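Local structure of xylooligosaccharide oxidase (Myceliophthora thermophila, 5L6G) at residues 51-56 against 340-345; 57-62 against 103-108. The protein oxidises the C1 hydroxyl of xylooligosaccharides and other sugars to lactones with a bicovalently bound FAD, reducing oxygen to hydrogen peroxide. All coordinates share one frame; numbering follows the deposited sequence. Where two conformers were deposited one is given.

How the contacts relate
The first segments of the two contacts, 51-56 and 57-62, are consecutive on the loop between helix 45-50 and strand 63-65. Along the chain, contact 2 is nested inside the loop closed by contact 1. Their centres are about 14 Å apart, and P52 packs on the backbone of L57 and P58. Contact 1 is the deeper one: it ties the loop to strand 341-349 of the eight-stranded sheet, and touches FAD and a second xylose outside the substrate site. Contact 2 stays within the PCMH-type FAD-binding region, further from the chain centre. To two backbone bonds contact 1 adds an amide, a guanidinium and aromatic rings. Contact 2 rests on backbone bonds, one carboxylate and one tyrosine ring.

Contact 1: residues 51-56 against 340-345; sequences SPFNDR and ETFYSK. With XYP (beta-D-xylopyranose), chain I; FAD (flavin-adenine dinucleotide), chain D.
The side-chain amide of N54 lies flat on the F342 ring. The two planes are 8° apart, and ND2 of N54 sits 3.4 Å above the ring plane of F342, over its centre. The same amide holds the backbone of F342 at both ends. Its ND2 donates to F342 O (2.9 Å), and its OD1 accepts from F342 N (3.2 Å). OD1 also takes R56 N from the other face of its plane, which makes an Asx turn. R56 adds a second donor to F342 O: its NE lies 2.9 Å from that oxygen, in the guanidinium plane, and meets it from the face opposite N54 ND2. The R56 chain bends at chi3 (67°), and NH1 then reaches O1 of a second xylose at 2.8 Å. The Y343 ring lies near C5 of the same sugar.

One face of the F53 ring carries the FAD methyl C8M, 3.3 Å above the plane; E340 N lies over the opposite face. The F53 and F342 rings meet rim to rim at 57°. Backbone bonds E340 N to F53 O and D55 N to E340 O (2.7 Å) complete a single beta bridge between N54 and E340. The arrangement joins the loop between helix 45-50 and strand 63-65, with its Asx turn, to strand 341-349 of the eight-stranded antiparallel sheet. It lies between the flavin and a xylose pocket apart from the substrate site.

Contact 2: residues 57-62 against 103-108; sequences LPYTPA and GEDGHL
The Y59 ring lies over the backbone of G103 and E104. E104 N is 3.4 Å above the ring plane of Y59, over its centre, and G103 C is at the same height but offset toward the rim. The ring is thus covered by a peptide unit on that face. CD1 of Y59 also meets CA of E104 at 3.4 Å. The chi1 of -65° sets CG of Y59 anti to its carbonyl carbon and directs the ring to the 103-108 loop. OD1 of D105 comes to the ring at its edge, near the plane.

That oxygen has a second task. It accepts T60 N at 2.8 Å. T60 N meets OD1 from above the carboxylate plane, in a nearly straight bond (174°). A water bridges the same OD1 to P58 O.

Further along, the backbones pair directly. G106 N donates to T60 O (2.9 Å), and A62 N donates to H107 O (2.7 Å). These bonds lead into strands 63-65 and 108-111, which are parallel neighbours in the four-stranded mixed sheet of the PCMH-type FAD-binding region. The methyl of A62 rests near the carbonyl oxygens of G106 and H107. P61 CB touches H107 O, while its ring packs on W46 and A50 of helix 45-50.

Within the 103-108 loop, H107 NE2 donates to OE2 of E104 at 2.7 Å. OE2 accepts with its anti lone pair, and it lies near the imidazole plane. The other ring nitrogen, ND1, is hydrogen-bonded to N88 OD1, so both ring nitrogens are hydrogen-bonded.

Contact 1: residues 51-56 against 340-345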
ATOM      1  N   SER A  51      -6.776  18.258  -1.280  0.50 19.59           N
ATOM      2  CA  SER A  51      -7.682  17.389  -2.044  0.50 19.39           C
ATOM      3  C   SER A  51      -7.307  15.912  -1.927  0.50 18.13           C
ATOM      4  O   SER A  51      -6.154  15.555  -2.155  0.50 18.23           O
ATOM      5  CB  SER A  51      -7.722  17.798  -3.516  0.50 20.41           C
ATOM      6  OG  SER A  51      -6.410  17.949  -4.034  0.50 21.34           O
ATOM      7  N   PRO A  52      -8.294  15.048  -1.603  1.00 16.85           N
ATOM      8  CA  PRO A  52      -8.076  13.634  -1.363  1.00 15.47           C
ATOM      9  C   PRO A  52      -7.777  12.924  -2.671  1.00 14.72           C
ATOM     10  O   PRO A  52      -8.024  13.474  -3.733  1.00 15.20           O
ATOM     11  CB  PRO A  52      -9.435  13.169  -0.838  1.00 15.50           C
ATOM     12  CG  PRO A  52     -10.404  14.030  -1.553  1.00 16.18           C
ATOM     13  CD  PRO A  52      -9.739  15.373  -1.618  1.00 16.89           C
ATOM     14  N   PHE A  53      -7.241  11.715  -2.603  1.00 13.83           N
ATOM     15  CA  PHE A  53      -7.255  10.854  -3.765  1.00 13.39           C
ATOM     16  C   PHE A  53      -8.685  10.337  -3.948  1.00 12.81           C
ATOM     17  O   PHE A  53      -9.205  10.269  -5.066  1.00 12.96           O
ATOM     18  CB  PHE A  53      -6.318   9.666  -3.621  1.00 13.19           C
ATOM     19  CG  PHE A  53      -6.513   8.671  -4.708  1.00 13.14           C
ATOM     20  CD1 PHE A  53      -6.129   8.980  -6.005  1.00 13.59           C
ATOM     21  CD2 PHE A  53      -7.149   7.470  -4.460  1.00 13.08           C
ATOM     22  CE1 PHE A  53      -6.352   8.077  -7.036  1.00 13.58           C
ATOM     23  CE2 PHE A  53      -7.372   6.558  -5.485  1.00 13.04           C
ATOM     24  CZ  PHE A  53      -6.969   6.865  -6.774  1.00 13.19           C
ATOM     25  N   ASN A  54      -9.306   9.966  -2.842  1.00 12.07           N
ATOM     26  CA  ASN A  54     -10.673   9.493  -2.874  1.00 12.22           C
ATOM     27  C   ASN A  54     -11.618  10.666  -2.700  1.00 12.83           C
ATOM     28  O   ASN A  54     -11.802  11.150  -1.589  1.00 12.60           O
ATOM     29  CB  ASN A  54     -10.925   8.451  -1.781  1.00 11.57           C
ATOM     30  CG  ASN A  54     -12.249   7.705  -1.973  1.00 11.54           C
ATOM     31  OD1 ASN A  54     -13.129   8.112  -2.755  1.00 11.54           O
ATOM     32  ND2 ASN A  54     -12.398   6.619  -1.249  1.00 11.05           N
ATOM     33  N   ASP A  55     -12.221  11.104  -3.800  1.00 13.33           N
ATOM     34  CA  ASP A  55     -13.163  12.223  -3.773  1.00 14.36           C
ATOM     35  C   ASP A  55     -14.405  11.982  -2.940  1.00 14.10           C
ATOM     36  O   ASP A  55     -15.156  12.913  -2.677  1.00 14.21           O
ATOM     37  CB  ASP A  55     -13.602  12.598  -5.186  1.00 15.63           C
ATOM     38  CG  ASP A  55     -12.538  13.332  -5.940  1.00 16.48           C
ATOM     39  OD1 ASP A  55     -11.906  14.225  -5.338  1.00 17.21           O
ATOM     40  OD2 ASP A  55     -12.337  13.004  -7.123  1.00 17.38           O
ATOM     41  N   ARG A  56     -14.639  10.734  -2.554  1.00 13.86           N
ATOM     42  CA  ARG A  56     -15.735  10.431  -1.636  1.00 14.10           C
ATOM     43  C   ARG A  56     -15.456  10.985  -0.238  1.00 13.91           C
ATOM     44  O   ARG A  56     -16.390  11.181   0.529  1.00 14.03           O
ATOM     45  CB  ARG A  56     -15.936   8.933  -1.533  1.00 13.64           C
ATOM     46  CG  ARG A  56     -17.224   8.509  -0.859  1.00 13.89           C
ATOM     47  CD  ARG A  56     -17.384   6.991  -0.921  1.00 13.39           C
ATOM     48  NE  ARG A  56     -16.409   6.254  -0.138  1.00 12.86           N
ATOM     49  CZ  ARG A  56     -16.431   6.143   1.192  1.00 12.96           C
ATOM     50  NH1 ARG A  56     -17.365   6.762   1.915  1.00 13.30           N
ATOM     51  NH2 ARG A  56     -15.505   5.422   1.813  1.00 12.59           N
ATOM     52  N   GLU A 340     -10.339   9.728  -7.683  1.00 14.76           N
ATOM     53  CA  GLU A 340     -11.465   8.867  -8.041  1.00 14.13           C
ATOM     54  C   GLU A 340     -12.447   8.862  -6.899  1.00 13.27           C
ATOM     55  O   GLU A 340     -12.116   9.293  -5.772  1.00 12.59           O
ATOM     56  CB  GLU A 340     -11.010   7.430  -8.322  1.00 13.73           C
ATOM     57  CG  GLU A 340      -9.966   7.344  -9.411  1.00 14.16           C
ATOM     58  CD  GLU A 340      -9.503   5.944  -9.713  1.00 14.34           C
ATOM     59  OE1 GLU A 340     -10.008   4.955  -9.140  1.00 14.13           O
ATOM     60  OE2 GLU A 340      -8.598   5.836 -10.554  1.00 15.40           O
ATOM     61  N   THR A 341     -13.657   8.398  -7.184  1.00 12.84           N
ATOM     62  CA  THR A 341     -14.695   8.273  -6.161  1.00 12.71           C
ATOM     63  C   THR A 341     -14.974   6.798  -6.004  1.00 12.15           C
ATOM     64  O   THR A 341     -15.372   6.140  -6.954  1.00 12.03           O
ATOM     65  CB  THR A 341     -15.980   8.995  -6.570  1.00 13.33           C
ATOM     66  OG1 THR A 341     -15.685  10.377  -6.821  1.00 13.82           O
ATOM     67  CG2 THR A 341     -17.044   8.902  -5.489  1.00 13.41           C
ATOM     68  N   PHE A 342     -14.783   6.269  -4.806  1.00 11.60           N
ATOM     69  CA  PHE A 342     -14.863   4.834  -4.633  1.00 11.26           C
ATOM     70  C   PHE A 342     -14.984   4.409  -3.170  1.00 10.95           C
ATOM     71  O   PHE A 342     -14.767   5.210  -2.230  1.00 10.47           O
ATOM     72  CB  PHE A 342     -13.622   4.173  -5.262  1.00 10.95           C
ATOM     73  CG  PHE A 342     -12.332   4.545  -4.571  1.00 10.64           C
ATOM     74  CD1 PHE A 342     -11.689   5.731  -4.876  1.00 10.99           C
ATOM     75  CD2 PHE A 342     -11.780   3.725  -3.600  1.00 10.28           C
ATOM     76  CE1 PHE A 342     -10.513   6.093  -4.225  1.00 10.69           C
ATOM     77  CE2 PHE A 342     -10.589   4.078  -2.958  1.00 10.10           C
ATOM     78  CZ  PHE A 342      -9.966   5.262  -3.272  1.00 10.24           C
ATOM     79  N   TYR A 343     -15.329   3.126  -3.012  1.00 10.60           N
ATOM     80  CA  TYR A 343     -15.179   2.405  -1.759  1.00 10.26           C
ATOM     81  C   TYR A 343     -14.278   1.217  -2.029  1.00 10.19           C
ATOM     82  O   TYR A 343     -14.307   0.678  -3.111  1.00 10.36           O
ATOM     83  CB  TYR A 343     -16.527   1.931  -1.209  1.00 10.27           C
ATOM     84  CG  TYR A 343     -16.401   1.167   0.090  1.00  9.91           C
ATOM     85  CD1 TYR A 343     -15.712   1.694   1.154  1.00  9.72           C
ATOM     86  CD2 TYR A 343     -16.989  -0.077   0.260  1.00  9.93           C
ATOM     87  CE1 TYR A 343     -15.590   1.009   2.354  1.00  9.63           C
ATOM     88  CE2 TYR A 343     -16.882  -0.771   1.463  1.00  9.78           C
ATOM     89  CZ  TYR A 343     -16.174  -0.213   2.511  1.00  9.72           C
ATOM     90  OH  TYR A 343     -16.033  -0.873   3.723  1.00  9.78           O
ATOM     91  N   SER A 344     -13.465   0.839  -1.050  1.00 10.19           N
ATOM     92  CA  SER A 344     -12.556  -0.283  -1.230  1.00 10.03           C
ATOM     93  C   SER A 344     -12.395  -1.083   0.040  1.00 10.16           C
ATOM     94  O   SER A 344     -12.549  -0.567   1.146  1.00 10.23           O
ATOM     95  CB  SER A 344     -11.202   0.213  -1.736  1.00  9.91           C
ATOM     96  OG  SER A 344     -10.246  -0.821  -1.781  1.00  9.95           O
ATOM     97  N   LYS A 345     -12.153  -2.375  -0.136  1.00 10.05           N
ATOM     98  CA  LYS A 345     -11.849  -3.263   0.965  1.00  9.96           C
ATOM     99  C   LYS A 345     -10.636  -4.087   0.567  1.00  9.93           C
ATOM    100  O   LYS A 345     -10.203  -4.107  -0.615  1.00 10.02           O
ATOM    101  CB  LYS A 345     -13.039  -4.169   1.298  1.00 10.08           C
ATOM    102  CG  LYS A 345     -14.290  -3.436   1.747  1.00 10.25           C
ATOM    103  CD  LYS A 345     -15.385  -4.362   2.278  1.00 10.40           C
ATOM    104  CE  LYS A 345     -15.190  -4.788   3.729  1.00 10.55           C
ATOM    105  NZ  LYS A 345     -15.525  -3.762   4.761  1.00 10.77           N
TER
HETATM  106  O1  XYP I 510     -16.681   6.354   4.622  1.00 19.29           O
HETATM  107  C1  XYP I 510     -17.173   5.208   5.276  1.00 19.46           C
HETATM  108  C2  XYP I 510     -18.678   5.377   5.495  1.00 19.79           C
HETATM  109  C3  XYP I 510     -19.214   4.120   6.134  1.00 19.07           C
HETATM  110  C4  XYP I 510     -18.900   2.948   5.225  1.00 18.50           C
HETATM  111  C5  XYP I 510     -17.413   2.871   4.960  1.00 18.83           C
HETATM  112  O2  XYP I 510     -18.970   6.522   6.320  1.00 20.76           O
HETATM  113  O3  XYP I 510     -20.629   4.196   6.294  1.00 18.30           O
HETATM  114  O4  XYP I 510     -19.376   1.766   5.858  1.00 18.43           O
HETATM  115  O5  XYP I 510     -16.933   4.104   4.421  1.00 20.41           O
HETATM  116  PA  FAD D 501      -0.942   9.243   2.226  1.00  9.98           P
HETATM  117  O1A FAD D 501      -0.108  10.492   2.054  1.00  9.87           O
HETATM  118  O2A FAD D 501      -2.425   9.409   2.129  1.00  8.78           O
HETATM  119  O5B FAD D 501      -0.495   8.468   3.518  1.00 10.20           O
HETATM  120  C5B FAD D 501      -1.067   7.226   3.937  1.00  9.94           C
HETATM  121  C4B FAD D 501      -0.823   7.022   5.415  1.00  9.91           C
HETATM  122  O4B FAD D 501       0.585   7.005   5.663  1.00  9.88           O
HETATM  123  C3B FAD D 501      -1.393   8.145   6.266  1.00  9.73           C
HETATM  124  O3B FAD D 501      -1.768   7.630   7.527  1.00 10.14           O
HETATM  125  C2B FAD D 501      -0.222   9.075   6.443  1.00 10.08           C
HETATM  126  O2B FAD D 501      -0.340   9.938   7.567  1.00  9.78           O
HETATM  127  C1B FAD D 501       0.922   8.091   6.534  1.00  9.71           C
HETATM  128  N9A FAD D 501       2.176   8.718   6.108  1.00  9.44           N
HETATM  129  C8A FAD D 501       2.451   9.319   4.953  1.00  9.69           C
HETATM  130  N7A FAD D 501       3.720   9.791   4.948  1.00  9.57           N
HETATM  131  C5A FAD D 501       4.234   9.453   6.130  1.00  9.58           C
HETATM  132  C6A FAD D 501       5.520   9.673   6.789  1.00  9.84           C
HETATM  133  N6A FAD D 501       6.465  10.324   6.085  1.00 10.53           N
HETATM  134  N1A FAD D 501       5.662   9.212   8.049  1.00  9.97           N
HETATM  135  C2A FAD D 501       4.706   8.554   8.709  1.00  9.65           C
HETATM  136  N3A FAD D 501       3.481   8.315   8.152  1.00 10.02           N
HETATM  137  C4A FAD D 501       3.225   8.750   6.888  1.00  9.59           C
HETATM  138  N1  FAD D 501      -0.646  -0.286  -2.641  1.00 12.22           N
HETATM  139  C2  FAD D 501       0.066  -1.435  -2.862  1.00 12.68           C
HETATM  140  O2  FAD D 501       0.460  -2.112  -1.871  1.00 12.95           O
HETATM  141  N3  FAD D 501       0.379  -1.827  -4.122  1.00 12.61           N
HETATM  142  C4  FAD D 501       0.021  -1.117  -5.219  1.00 13.12           C
HETATM  143  O4  FAD D 501       0.303  -1.470  -6.398  1.00 13.36           O
HETATM  144  C4X FAD D 501      -0.756   0.131  -5.060  1.00 13.12           C
HETATM  145  N5  FAD D 501      -1.162   0.908  -6.106  1.00 13.90           N
HETATM  146  C5X FAD D 501      -1.863   2.091  -5.940  1.00 14.20           C
HETATM  147  C6  FAD D 501      -2.251   2.896  -7.019  1.00 14.73           C
HETATM  148  C7  FAD D 501      -2.977   4.076  -6.790  1.00 14.05           C
HETATM  149  C7M FAD D 501      -3.393   4.902  -7.982  1.00 14.98           C
HETATM  150  C8  FAD D 501      -3.305   4.525  -5.392  1.00 12.58           C
HETATM  151  C8M FAD D 501      -4.026   5.839  -5.112  1.00 12.15           C
HETATM  152  C9  FAD D 501      -2.897   3.716  -4.338  1.00 12.50           C
HETATM  153  C9A FAD D 501      -2.206   2.510  -4.551  1.00 12.43           C
HETATM  154  N10 FAD D 501      -1.803   1.665  -3.482  1.00 12.32           N
HETATM  155  C10 FAD D 501      -1.081   0.484  -3.672  1.00 12.53           C
HETATM  156  C1' FAD D 501      -2.100   1.988  -2.092  1.00 11.38           C
HETATM  157  C2' FAD D 501      -0.998   2.756  -1.434  1.00 10.51           C
HETATM  158  O2' FAD D 501       0.031   1.820  -1.103  1.00 10.41           O
HETATM  159  C3' FAD D 501      -1.583   3.315  -0.149  1.00 10.29           C
HETATM  160  O3' FAD D 501      -2.725   4.137  -0.417  1.00  9.90           O
HETATM  161  C4' FAD D 501      -0.501   4.140   0.554  1.00 10.07           C
HETATM  162  O4' FAD D 501      -0.717   4.072   1.971  1.00 10.84           O
HETATM  163  C5' FAD D 501      -0.532   5.556   0.039  1.00 10.24           C
HETATM  164  O5' FAD D 501       0.680   6.223   0.400  1.00 10.12           O
HETATM  165  P   FAD D 501       0.708   7.795   0.261  1.00  9.81           P
HETATM  166  O1P FAD D 501       1.956   8.362   0.860  1.00  9.44           O
HETATM  167  O2P FAD D 501       0.390   8.185  -1.147  1.00  9.63           O
HETATM  168  O3P FAD D 501      -0.628   8.196   1.048  1.00  9.76           O
HETATM  169  O   HOH W   1     -13.804  11.445  -8.646  1.00 19.62           O

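Contact 2: residues 57-62 against 103-108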
ATOM      1  N   LEU A  57     -14.178  11.224   0.076  1.00 13.59           N
ATOM      2  CA  LEU A  57     -13.731  11.512   1.422  1.00 13.58           C
ATOM      3  C   LEU A  57     -12.826  12.750   1.537  1.00 13.84           C
ATOM      4  O   LEU A  57     -11.662  12.658   1.969  1.00 13.26           O
ATOM      5  CB  LEU A  57     -13.026  10.282   1.989  1.00 13.05           C
ATOM      6  CG  LEU A  57     -13.902   9.050   2.188  1.00 13.09           C
ATOM      7  CD1 LEU A  57     -13.017   7.879   2.601  1.00 12.64           C
ATOM      8  CD2 LEU A  57     -15.043   9.295   3.191  1.00 13.44           C
ATOM      9  N   PRO A  58     -13.366  13.927   1.179  1.00 14.42           N
ATOM     10  CA  PRO A  58     -12.647  15.135   1.421  1.00 14.77           C
ATOM     11  C   PRO A  58     -12.702  15.451   2.905  1.00 15.08           C
ATOM     12  O   PRO A  58     -13.714  15.155   3.567  1.00 15.57           O
ATOM     13  CB  PRO A  58     -13.435  16.168   0.635  1.00 15.49           C
ATOM     14  CG  PRO A  58     -14.848  15.682   0.734  1.00 15.62           C
ATOM     15  CD  PRO A  58     -14.735  14.188   0.684  1.00 15.14           C
ATOM     16  N   TYR A  59     -11.611  16.006   3.418  1.00 14.58           N
ATOM     17  CA  TYR A  59     -11.589  16.577   4.749  1.00 14.78           C
ATOM     18  C   TYR A  59     -10.955  17.938   4.682  1.00 15.02           C
ATOM     19  O   TYR A  59     -10.138  18.210   3.811  1.00 15.41           O
ATOM     20  CB  TYR A  59     -10.838  15.680   5.723  1.00 13.98           C
ATOM     21  CG  TYR A  59     -11.534  14.362   5.925  1.00 13.65           C
ATOM     22  CD1 TYR A  59     -12.774  14.304   6.556  1.00 13.75           C
ATOM     23  CD2 TYR A  59     -10.981  13.170   5.435  1.00 12.96           C
ATOM     24  CE1 TYR A  59     -13.431  13.110   6.744  1.00 13.54           C
ATOM     25  CE2 TYR A  59     -11.632  11.967   5.600  1.00 12.85           C
ATOM     26  CZ  TYR A  59     -12.849  11.944   6.254  1.00 13.11           C
ATOM     27  OH  TYR A  59     -13.486  10.770   6.424  1.00 13.10           O
ATOM     28  N   THR A  60     -11.372  18.799   5.588  1.00 15.42           N
ATOM     29  CA  THR A  60     -10.820  20.132   5.693  1.00 15.79           C
ATOM     30  C   THR A  60      -9.809  20.215   6.838  1.00 15.13           C
ATOM     31  O   THR A  60     -10.208  20.172   8.002  1.00 15.14           O
ATOM     32  CB  THR A  60     -11.942  21.127   5.950  1.00 16.83           C
ATOM     33  OG1 THR A  60     -12.959  20.945   4.949  1.00 17.44           O
ATOM     34  CG2 THR A  60     -11.409  22.521   5.909  1.00 17.59           C
ATOM     35  N   PRO A  61      -8.510  20.333   6.513  1.00 14.31           N
ATOM     36  CA  PRO A  61      -7.490  20.451   7.541  1.00 14.11           C
ATOM     37  C   PRO A  61      -7.622  21.717   8.351  1.00 14.32           C
ATOM     38  O   PRO A  61      -8.131  22.729   7.863  1.00 14.71           O
ATOM     39  CB  PRO A  61      -6.182  20.507   6.732  1.00 13.94           C
ATOM     40  CG  PRO A  61      -6.505  19.756   5.489  1.00 13.83           C
ATOM     41  CD  PRO A  61      -7.897  20.199   5.179  1.00 14.22           C
ATOM     42  N   ALA A  62      -7.147  21.663   9.585  1.00 14.24           N
ATOM     43  CA  ALA A  62      -6.949  22.883  10.367  1.00 14.27           C
ATOM     44  C   ALA A  62      -5.979  23.825   9.650  1.00 14.28           C
ATOM     45  O   ALA A  62      -6.157  25.044   9.629  1.00 14.57           O
ATOM     46  CB  ALA A  62      -6.420  22.519  11.739  1.00 14.23           C
ATOM     47  N   GLY A 103      -8.285  11.898   8.236  1.00 12.79           N
ATOM     48  CA  GLY A 103      -9.460  11.021   8.265  1.00 12.91           C
ATOM     49  C   GLY A 103     -10.686  11.657   8.923  1.00 13.53           C
ATOM     50  O   GLY A 103     -11.668  10.979   9.199  1.00 13.65           O
ATOM     51  N   GLU A 104     -10.614  12.960   9.154  1.00 14.00           N
ATOM     52  CA  GLU A 104     -11.694  13.762   9.731  1.00 14.77           C
ATOM     53  C   GLU A 104     -11.187  15.180   9.565  1.00 14.81           C
ATOM     54  O   GLU A 104      -9.994  15.371   9.245  1.00 14.16           O
ATOM     55  CB  GLU A 104     -11.929  13.434  11.216  1.00 15.40           C
ATOM     56  CG  GLU A 104     -10.664  13.493  12.064  1.00 15.66           C
ATOM     57  CD  GLU A 104     -10.853  13.055  13.513  1.00 16.52           C
ATOM     58  OE1 GLU A 104     -11.905  12.495  13.844  1.00 17.98           O
ATOM     59  OE2 GLU A 104      -9.937  13.259  14.329  1.00 16.96           O
ATOM     60  N   ASP A 105     -12.057  16.160   9.807  1.00 14.80           N
ATOM     61  CA  ASP A 105     -11.692  17.568   9.669  1.00 15.23           C
ATOM     62  C   ASP A 105     -10.819  17.977  10.838  1.00 14.74           C
ATOM     63  O   ASP A 105     -10.855  17.348  11.887  1.00 14.93           O
ATOM     64  CB  ASP A 105     -12.933  18.475   9.670  1.00 15.91           C
ATOM     65  CG  ASP A 105     -13.813  18.280   8.462  1.00 16.57           C
ATOM     66  OD1 ASP A 105     -13.319  17.840   7.398  1.00 15.99           O
ATOM     67  OD2 ASP A 105     -15.028  18.590   8.571  1.00 17.87           O
ATOM     68  N   GLY A 106     -10.045  19.034  10.656  1.00 14.30           N
ATOM     69  CA  GLY A 106      -9.456  19.747  11.778  1.00 14.50           C
ATOM     70  C   GLY A 106      -8.085  19.315  12.266  1.00 13.83           C
ATOM     71  O   GLY A 106      -7.690  19.725  13.347  1.00 14.14           O
ATOM     72  N   HIS A 107      -7.359  18.508  11.488  1.00 13.08           N
ATOM     73  CA  HIS A 107      -5.966  18.172  11.840  1.00 12.70           C
ATOM     74  C   HIS A 107      -5.028  19.087  11.095  1.00 12.52           C
ATOM     75  O   HIS A 107      -5.370  19.631  10.042  1.00 12.52           O
ATOM     76  CB  HIS A 107      -5.609  16.747  11.417  1.00 12.40           C
ATOM     77  CG  HIS A 107      -6.365  15.689  12.145  1.00 12.47           C
ATOM     78  ND1 HIS A 107      -5.862  14.416  12.331  1.00 12.20           N
ATOM     79  CD2 HIS A 107      -7.568  15.719  12.765  1.00 12.87           C
ATOM     80  CE1 HIS A 107      -6.747  13.698  13.000  1.00 12.41           C
ATOM     81  NE2 HIS A 107      -7.791  14.463  13.272  1.00 12.79           N
ATOM     82  N   LEU A 108      -3.829  19.237  11.643  1.00 12.17           N
ATOM     83  CA  LEU A 108      -2.725  19.818  10.903  1.00 12.14           C
ATOM     84  C   LEU A 108      -2.248  18.771   9.926  1.00 11.63           C
ATOM     85  O   LEU A 108      -1.941  17.658  10.331  1.00 11.50           O
ATOM     86  CB  LEU A 108      -1.576  20.173  11.836  1.00 12.34           C
ATOM     87  CG  LEU A 108      -0.273  20.558  11.143  1.00 12.43           C
ATOM     88  CD1 LEU A 108      -0.452  21.831  10.331  1.00 12.81           C
ATOM     89  CD2 LEU A 108       0.833  20.727  12.172  1.00 12.77           C
TER
HETATM   90  O   HOH W   2     -15.363  16.782   5.430  1.00 36.25           O